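Local coordinates for protein alpha-1,3-glucanase (Streptomyces thermodiastaticus, PDB 7C7D) that hydrolyses alpha-1,3-glucan as a GH87 glycosidase, here as its catalytic unit, and carries a bound calcium ion, at residues A[475-486]-A[505-516]; A[380-388]-A[437-445]. One frame throughout, in Å; residues are numbered along the deposited sequence.

Overall arrangement
Interactions 1 and 2 lie on the same parallel sheet of a right-handed beta-helix, each made largely by loops that follow its strands. Interaction 1 joins loops after neighbouring strands, is partly buried, and relies on a dense network of polar bonds with small apolar patches among them. Interaction 2 is a surface contact in which 437-445 passes strand 407-410 to reach the loop after strand 379-382; its backbone bonds are fewer, and aromatic and proline side chains supply most of the packing. The two touch where D480 of interaction 1 accepts a probable hydrogen bond from the backbone N of K438.

Interaction 1. Residues A[475-486]-A[505-516]; sequences RVDSYDSAIEAR and VSGGGQGHAVKN
D477 and V505 pair as a parallel bridge of the beta-helix, V505 N donating to V476 O and V505 O taking the hydrogen of S478 N at 2.9 Å. I483 N bonds to A513 O almost linearly (167°). Side-chain bonds tie the strand end to the facing loop: D477 OD1 takes G507 N at 2.9 Å, and the S478 hydroxyl reaches H512 O (2.7 Å) from above the carbonyl plane. Q510 divides its amide, NE2 donating to OD1 of D480, whose OD2 takes the backbone N of K438, and OE1 receiving H512 NE2 at 2.7 Å, which helps hold the imidazole's rotation. K515 NZ makes a long, weak salt bridge with E484 OE1, and a water joins NZ to OE2.

Y479, its CG anti to the backbone N (chi1 -167°), lays its ring against the type I turn from S506 to G509, G508 CA standing 3.7 Å from the ring centroid; S481 CA sits likewise over H512. An alanine in place of Y479 would strip this cover and probably leave the turn freer to move. V476 CG1 and V514 CG1 pack at 4.0 Å.

On the other side, strand 432-435 pairs with R475 and D477, whereas F504 touches V476 and V514.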
# COMPACT_ATOMS: atom_id res chain seq x y z
N ARG A 475 -11.93 -0.85 -10.98
CA ARG A 475 -12.69 0.08 -11.80
C ARG A 475 -11.85 0.65 -12.93
O ARG A 475 -10.64 0.87 -12.80
CB ARG A 475 -13.36 1.19 -11.00
CG ARG A 475 -12.48 2.35 -10.59
CD ARG A 475 -13.35 3.44 -9.94
NE ARG A 475 -12.58 4.65 -9.70
CZ ARG A 475 -11.79 4.83 -8.64
NH1 ARG A 475 -11.69 3.89 -7.70
NH2 ARG A 475 -11.11 5.96 -8.52
N VAL A 476 -12.53 0.88 -14.06
CA VAL A 476 -12.03 1.69 -15.16
C VAL A 476 -12.90 2.93 -15.20
O VAL A 476 -14.14 2.83 -15.28
CB VAL A 476 -12.08 0.93 -16.50
CG1 VAL A 476 -11.52 1.81 -17.62
CG2 VAL A 476 -11.30 -0.37 -16.40
N ASP A 477 -12.27 4.10 -15.12
CA ASP A 477 -12.95 5.35 -14.78
C ASP A 477 -12.58 6.42 -15.80
O ASP A 477 -11.49 7.00 -15.75
CB ASP A 477 -12.54 5.75 -13.37
CG ASP A 477 -13.40 6.85 -12.78
OD1 ASP A 477 -14.09 7.57 -13.53
OD2 ASP A 477 -13.35 7.00 -11.53
N SER A 478 -13.50 6.71 -16.73
CA SER A 478 -13.28 7.73 -17.76
C SER A 478 -13.62 9.13 -17.24
O SER A 478 -14.44 9.86 -17.81
CB SER A 478 -14.13 7.38 -18.97
OG SER A 478 -15.48 7.25 -18.56
N TYR A 479 -12.96 9.51 -16.14
CA TYR A 479 -13.45 10.62 -15.33
C TYR A 479 -13.43 11.94 -16.10
O TYR A 479 -14.47 12.60 -16.24
CB TYR A 479 -12.63 10.70 -14.04
CG TYR A 479 -13.22 11.60 -12.97
CD1 TYR A 479 -13.24 12.99 -13.13
CD2 TYR A 479 -13.73 11.08 -11.80
CE1 TYR A 479 -13.77 13.81 -12.17
CE2 TYR A 479 -14.26 11.90 -10.81
CZ TYR A 479 -14.28 13.27 -11.01
OH TYR A 479 -14.80 14.12 -10.06
N ASP A 480 -12.27 12.36 -16.59
CA ASP A 480 -12.17 13.62 -17.32
C ASP A 480 -12.04 13.45 -18.83
O ASP A 480 -12.07 14.45 -19.55
CB ASP A 480 -11.03 14.49 -16.77
CG ASP A 480 -11.36 15.07 -15.41
OD1 ASP A 480 -12.35 15.84 -15.31
OD2 ASP A 480 -10.65 14.74 -14.43
N SER A 481 -11.90 12.22 -19.32
CA SER A 481 -11.82 11.97 -20.75
C SER A 481 -12.08 10.49 -21.00
O SER A 481 -11.93 9.65 -20.11
CB SER A 481 -10.47 12.40 -21.34
OG SER A 481 -9.40 11.64 -20.82
N ALA A 482 -12.47 10.18 -22.23
CA ALA A 482 -12.77 8.82 -22.64
C ALA A 482 -11.51 7.95 -22.63
O ALA A 482 -10.39 8.44 -22.75
CB ALA A 482 -13.37 8.82 -24.04
N ILE A 483 -11.72 6.65 -22.48
CA ILE A 483 -10.61 5.69 -22.49
C ILE A 483 -10.12 5.53 -23.93
O ILE A 483 -10.78 4.89 -24.75
CB ILE A 483 -11.02 4.34 -21.89
CG1 ILE A 483 -11.69 4.52 -20.52
CG2 ILE A 483 -9.83 3.41 -21.84
CD1 ILE A 483 -10.81 5.10 -19.43
N GLU A 484 -8.96 6.12 -24.23
CA GLU A 484 -8.37 6.01 -25.56
C GLU A 484 -7.25 5.00 -25.63
O GLU A 484 -6.74 4.72 -26.73
CB GLU A 484 -7.89 7.39 -26.05
CG GLU A 484 -8.93 8.50 -25.94
CD GLU A 484 -10.12 8.33 -26.87
OE1 GLU A 484 -10.13 7.39 -27.69
OE2 GLU A 484 -11.05 9.15 -26.78
N ALA A 485 -6.85 4.44 -24.50
CA ALA A 485 -5.96 3.29 -24.46
C ALA A 485 -6.78 2.02 -24.62
O ALA A 485 -8.00 2.00 -24.47
CB ALA A 485 -5.23 3.25 -23.12
N ARG A 486 -6.08 0.94 -24.95
CA ARG A 486 -6.63 -0.40 -24.77
C ARG A 486 -6.37 -0.83 -23.34
O ARG A 486 -5.26 -0.66 -22.82
CB ARG A 486 -5.92 -1.34 -25.74
CG ARG A 486 -6.25 -2.80 -25.64
CD ARG A 486 -5.25 -3.57 -26.51
NE ARG A 486 -5.51 -5.01 -26.53
CZ ARG A 486 -5.95 -5.66 -27.59
NH1 ARG A 486 -6.18 -5.01 -28.72
NH2 ARG A 486 -6.16 -6.97 -27.53
N VAL A 505 -17.13 3.25 -15.13
CA VAL A 505 -17.80 4.46 -14.68
C VAL A 505 -17.11 5.65 -15.33
O VAL A 505 -15.93 5.61 -15.68
CB VAL A 505 -17.79 4.53 -13.13
CG1 VAL A 505 -16.36 4.67 -12.60
CG2 VAL A 505 -18.68 5.65 -12.62
N SER A 506 -17.87 6.73 -15.49
CA SER A 506 -17.31 8.04 -15.79
C SER A 506 -17.60 8.86 -14.54
O SER A 506 -18.68 9.44 -14.40
CB SER A 506 -17.93 8.61 -17.05
OG SER A 506 -17.20 9.74 -17.52
N GLY A 507 -16.64 8.88 -13.63
CA GLY A 507 -16.90 9.20 -12.23
C GLY A 507 -17.25 10.65 -11.95
O GLY A 507 -17.73 10.94 -10.85
N GLY A 508 -17.01 11.56 -12.89
CA GLY A 508 -17.39 12.94 -12.69
C GLY A 508 -18.75 13.29 -13.23
O GLY A 508 -19.15 14.45 -13.18
N GLY A 509 -19.49 12.30 -13.75
CA GLY A 509 -20.77 12.59 -14.35
C GLY A 509 -20.69 13.21 -15.73
O GLY A 509 -21.71 13.69 -16.23
N GLN A 510 -19.52 13.20 -16.36
CA GLN A 510 -19.34 13.84 -17.65
C GLN A 510 -19.70 12.96 -18.84
O GLN A 510 -19.76 13.46 -19.97
CB GLN A 510 -17.90 14.35 -17.79
CG GLN A 510 -17.46 15.28 -16.65
CD GLN A 510 -15.96 15.55 -16.64
OE1 GLN A 510 -15.29 15.46 -17.67
NE2 GLN A 510 -15.42 15.87 -15.46
N GLY A 511 -19.95 11.67 -18.62
CA GLY A 511 -20.42 10.81 -19.69
C GLY A 511 -19.39 10.44 -20.74
O GLY A 511 -19.77 10.17 -21.89
N HIS A 512 -18.11 10.39 -20.39
CA HIS A 512 -17.10 9.95 -21.33
C HIS A 512 -17.12 8.43 -21.44
O HIS A 512 -17.35 7.72 -20.45
CB HIS A 512 -15.71 10.39 -20.88
CG HIS A 512 -15.59 11.86 -20.66
ND1 HIS A 512 -15.73 12.78 -21.68
CD2 HIS A 512 -15.33 12.58 -19.54
CE1 HIS A 512 -15.58 14.00 -21.20
NE2 HIS A 512 -15.33 13.90 -19.90
N ALA A 513 -16.84 7.92 -22.64
CA ALA A 513 -16.96 6.49 -22.88
C ALA A 513 -15.86 5.69 -22.18
O ALA A 513 -14.68 6.06 -22.19
CB ALA A 513 -16.90 6.20 -24.38
N VAL A 514 -16.27 4.58 -21.57
CA VAL A 514 -15.36 3.50 -21.22
C VAL A 514 -15.45 2.52 -22.38
O VAL A 514 -16.50 1.93 -22.63
CB VAL A 514 -15.74 2.84 -19.89
CG1 VAL A 514 -14.92 1.57 -19.69
CG2 VAL A 514 -15.51 3.81 -18.74
N LYS A 515 -14.34 2.36 -23.10
CA LYS A 515 -14.31 1.56 -24.31
C LYS A 515 -12.91 0.97 -24.43
O LYS A 515 -12.01 1.32 -23.66
CB LYS A 515 -14.64 2.41 -25.54
CG LYS A 515 -13.82 3.69 -25.61
CD LYS A 515 -14.03 4.43 -26.93
CE LYS A 515 -13.18 5.69 -26.99
NZ LYS A 515 -13.10 6.25 -28.36
N ASN A 516 -12.74 0.06 -25.39
CA ASN A 516 -11.46 -0.62 -25.61
C ASN A 516 -11.05 -1.47 -24.41
O ASN A 516 -9.87 -1.72 -24.19
CB ASN A 516 -10.33 0.35 -25.99
CG ASN A 516 -10.73 1.31 -27.09
OD1 ASN A 516 -11.26 0.89 -28.12
ND2 ASN A 516 -10.47 2.59 -26.88
O HOH W 1 -16.98 11.82 -15.72
O HOH W 2 -12.81 17.63 -17.36
O HOH W 3 -13.09 9.10 -28.19

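Interaction 2. Residues A[380-388]-A[437-445]; sequences AMWSLYAPD and QKFAEPFHP
Y385 N and S383 O make the main backbone bonds of this loop-to-loop contact on a parallel beta-helix, the first donating to P442 O at 2.8 Å and the second accepting H444 N at 2.9 Å. Between them L384 and F443 form a single beta bridge. W382 adds a third strong bond: its indole NE1 reaches K438 O at 2.9 Å, the oxygen lying near the ring plane but the donor tilted from the carbonyl plane. With CG anti to the backbone N (chi1 -177°), the indole extends from the end of its strand to the other loop. A weak bond runs from H444 NE2 to Y385 O.

Within 437-445, E441 braces the loop, OE2 pairing with K438 NZ and OE1 accepting F443 N.

F439 turns its edge to the face of the W382 indole in a T-shaped pair, planes at 86°; it also meets Y410 edge-to-face. F443 CE1 comes to the indole rim at CD1, and L384 CD2 packs against the CB atoms of A440 and F443, close to A440 O and P442 O. At the far end P387 covers the imidazole in a CH-pi contact, its CD 3.7 Å from the centroid of the H444 ring and only 10° off the ring normal.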
# COMPACT_ATOMS: atom_id res chain seq x y z
N ALA A 380 0.59 4.60 -6.57
CA ALA A 380 -0.10 5.41 -7.56
C ALA A 380 0.86 5.83 -8.66
O ALA A 380 2.07 5.99 -8.45
CB ALA A 380 -0.72 6.67 -6.93
N MET A 381 0.29 6.03 -9.85
CA MET A 381 0.95 6.72 -10.95
C MET A 381 0.05 7.87 -11.34
O MET A 381 -1.13 7.68 -11.65
CB MET A 381 1.13 5.78 -12.14
CG MET A 381 1.99 4.57 -11.85
SD MET A 381 2.44 3.74 -13.38
CE MET A 381 2.90 2.12 -12.76
N TRP A 382 0.59 9.08 -11.32
CA TRP A 382 -0.19 10.27 -11.66
C TRP A 382 0.58 11.01 -12.74
O TRP A 382 1.60 11.64 -12.46
CB TRP A 382 -0.39 11.13 -10.42
CG TRP A 382 -1.25 12.34 -10.65
CD1 TRP A 382 -2.16 12.54 -11.65
CD2 TRP A 382 -1.26 13.53 -9.85
NE1 TRP A 382 -2.73 13.78 -11.52
CE2 TRP A 382 -2.20 14.41 -10.42
CE3 TRP A 382 -0.56 13.93 -8.71
CZ2 TRP A 382 -2.46 15.67 -9.88
CZ3 TRP A 382 -0.83 15.18 -8.17
CH2 TRP A 382 -1.77 16.03 -8.76
N SER A 383 0.10 10.91 -13.98
CA SER A 383 0.86 11.40 -15.13
C SER A 383 0.62 12.89 -15.37
O SER A 383 0.07 13.32 -16.39
CB SER A 383 0.55 10.55 -16.36
OG SER A 383 1.28 9.34 -16.29
N LEU A 384 1.07 13.68 -14.40
CA LEU A 384 1.18 15.12 -14.56
C LEU A 384 2.52 15.45 -15.22
O LEU A 384 3.51 14.74 -15.04
CB LEU A 384 1.18 15.78 -13.19
CG LEU A 384 -0.12 16.19 -12.51
CD1 LEU A 384 0.19 17.26 -11.48
CD2 LEU A 384 -1.16 16.68 -13.51
N TYR A 385 2.53 16.55 -15.98
CA TYR A 385 3.73 17.11 -16.60
C TYR A 385 4.21 16.30 -17.81
O TYR A 385 4.38 16.85 -18.90
CB TYR A 385 4.89 17.30 -15.61
CG TYR A 385 4.49 17.81 -14.24
CD1 TYR A 385 3.92 19.06 -14.09
CD2 TYR A 385 4.70 17.04 -13.11
CE1 TYR A 385 3.56 19.53 -12.83
CE2 TYR A 385 4.34 17.50 -11.85
CZ TYR A 385 3.77 18.75 -11.72
OH TYR A 385 3.41 19.21 -10.48
N ALA A 386 4.44 15.01 -17.62
CA ALA A 386 4.88 14.12 -18.68
C ALA A 386 4.35 12.74 -18.34
O ALA A 386 4.26 12.39 -17.16
CB ALA A 386 6.41 14.07 -18.77
N PRO A 387 3.99 11.94 -19.33
CA PRO A 387 3.40 10.63 -19.03
C PRO A 387 4.39 9.69 -18.36
O PRO A 387 5.54 9.57 -18.79
CB PRO A 387 2.97 10.10 -20.40
CG PRO A 387 3.84 10.84 -21.38
CD PRO A 387 4.04 12.20 -20.78
N ASP A 388 3.94 9.01 -17.31
CA ASP A 388 4.65 7.81 -16.90
C ASP A 388 4.51 6.81 -18.04
O ASP A 388 3.42 6.61 -18.57
CB ASP A 388 4.01 7.23 -15.65
CG ASP A 388 4.15 8.12 -14.42
OD1 ASP A 388 5.02 9.02 -14.37
OD2 ASP A 388 3.37 7.90 -13.47
N GLN A 437 -9.02 10.47 -14.31
CA GLN A 437 -9.24 11.59 -13.41
C GLN A 437 -7.96 12.41 -13.33
O GLN A 437 -6.91 11.90 -12.93
CB GLN A 437 -9.65 11.08 -12.03
CG GLN A 437 -10.07 12.19 -11.06
CD GLN A 437 -10.73 11.67 -9.80
OE1 GLN A 437 -10.76 10.47 -9.54
NE2 GLN A 437 -11.27 12.58 -8.99
N LYS A 438 -8.04 13.68 -13.71
CA LYS A 438 -6.80 14.44 -13.91
C LYS A 438 -6.29 15.13 -12.64
O LYS A 438 -5.07 15.21 -12.45
CB LYS A 438 -6.96 15.45 -15.05
CG LYS A 438 -7.93 16.57 -14.78
CD LYS A 438 -8.05 17.44 -16.02
CE LYS A 438 -9.04 18.56 -15.82
NZ LYS A 438 -9.11 19.42 -17.03
N PHE A 439 -7.19 15.63 -11.80
CA PHE A 439 -6.85 16.41 -10.60
C PHE A 439 -6.22 17.78 -10.88
O PHE A 439 -6.53 18.75 -10.18
CB PHE A 439 -5.97 15.63 -9.62
CG PHE A 439 -6.55 14.32 -9.18
CD1 PHE A 439 -7.53 14.27 -8.20
CD2 PHE A 439 -6.11 13.13 -9.73
CE1 PHE A 439 -8.07 13.05 -7.79
CE2 PHE A 439 -6.63 11.92 -9.32
CZ PHE A 439 -7.61 11.88 -8.35
N ALA A 440 -5.33 17.87 -11.87
CA ALA A 440 -4.64 19.11 -12.20
C ALA A 440 -4.12 19.01 -13.63
O ALA A 440 -4.27 17.98 -14.29
CB ALA A 440 -3.51 19.39 -11.21
N GLU A 441 -3.49 20.08 -14.10
CA GLU A 441 -2.92 20.11 -15.44
C GLU A 441 -1.45 20.51 -15.36
O GLU A 441 -1.04 21.18 -14.40
CB GLU A 441 -3.67 21.13 -16.32
CG GLU A 441 -5.12 20.74 -16.64
CD GLU A 441 -5.25 19.67 -17.72
OE1 GLU A 441 -4.21 19.17 -18.21
OE2 GLU A 441 -6.40 19.34 -18.08
N PRO A 442 -0.63 20.12 -16.35
CA PRO A 442 -0.97 19.35 -17.55
C PRO A 442 -0.99 17.85 -17.27
O PRO A 442 -0.01 17.28 -16.80
CB PRO A 442 0.16 19.69 -18.52
CG PRO A 442 1.33 19.94 -17.64
CD PRO A 442 0.78 20.57 -16.38
N PHE A 443 -2.13 17.23 -17.58
CA PHE A 443 -2.35 15.81 -17.35
C PHE A 443 -2.27 15.06 -18.67
O PHE A 443 -2.66 15.58 -19.72
CB PHE A 443 -3.73 15.62 -16.72
CG PHE A 443 -4.10 14.18 -16.48
CD1 PHE A 443 -3.45 13.43 -15.50
CD2 PHE A 443 -5.10 13.57 -17.22
CE1 PHE A 443 -3.80 12.11 -15.27
CE2 PHE A 443 -5.46 12.25 -16.98
CZ PHE A 443 -4.81 11.52 -16.01
N HIS A 444 -1.77 13.84 -18.61
CA HIS A 444 -1.64 12.99 -19.80
C HIS A 444 -2.52 11.77 -19.65
O HIS A 444 -2.18 10.84 -18.90
CB HIS A 444 -0.18 12.61 -19.99
CG HIS A 444 0.68 13.79 -20.30
ND1 HIS A 444 0.99 14.17 -21.59
CD2 HIS A 444 1.23 14.72 -19.49
CE1 HIS A 444 1.72 15.27 -21.55
NE2 HIS A 444 1.89 15.62 -20.29
N PRO A 445 -3.66 11.72 -20.34
CA PRO A 445 -4.60 10.60 -20.16
C PRO A 445 -4.01 9.28 -20.62
O PRO A 445 -2.99 9.20 -21.30
CB PRO A 445 -5.80 11.00 -21.01
CG PRO A 445 -5.68 12.48 -21.19
CD PRO A 445 -4.21 12.78 -21.20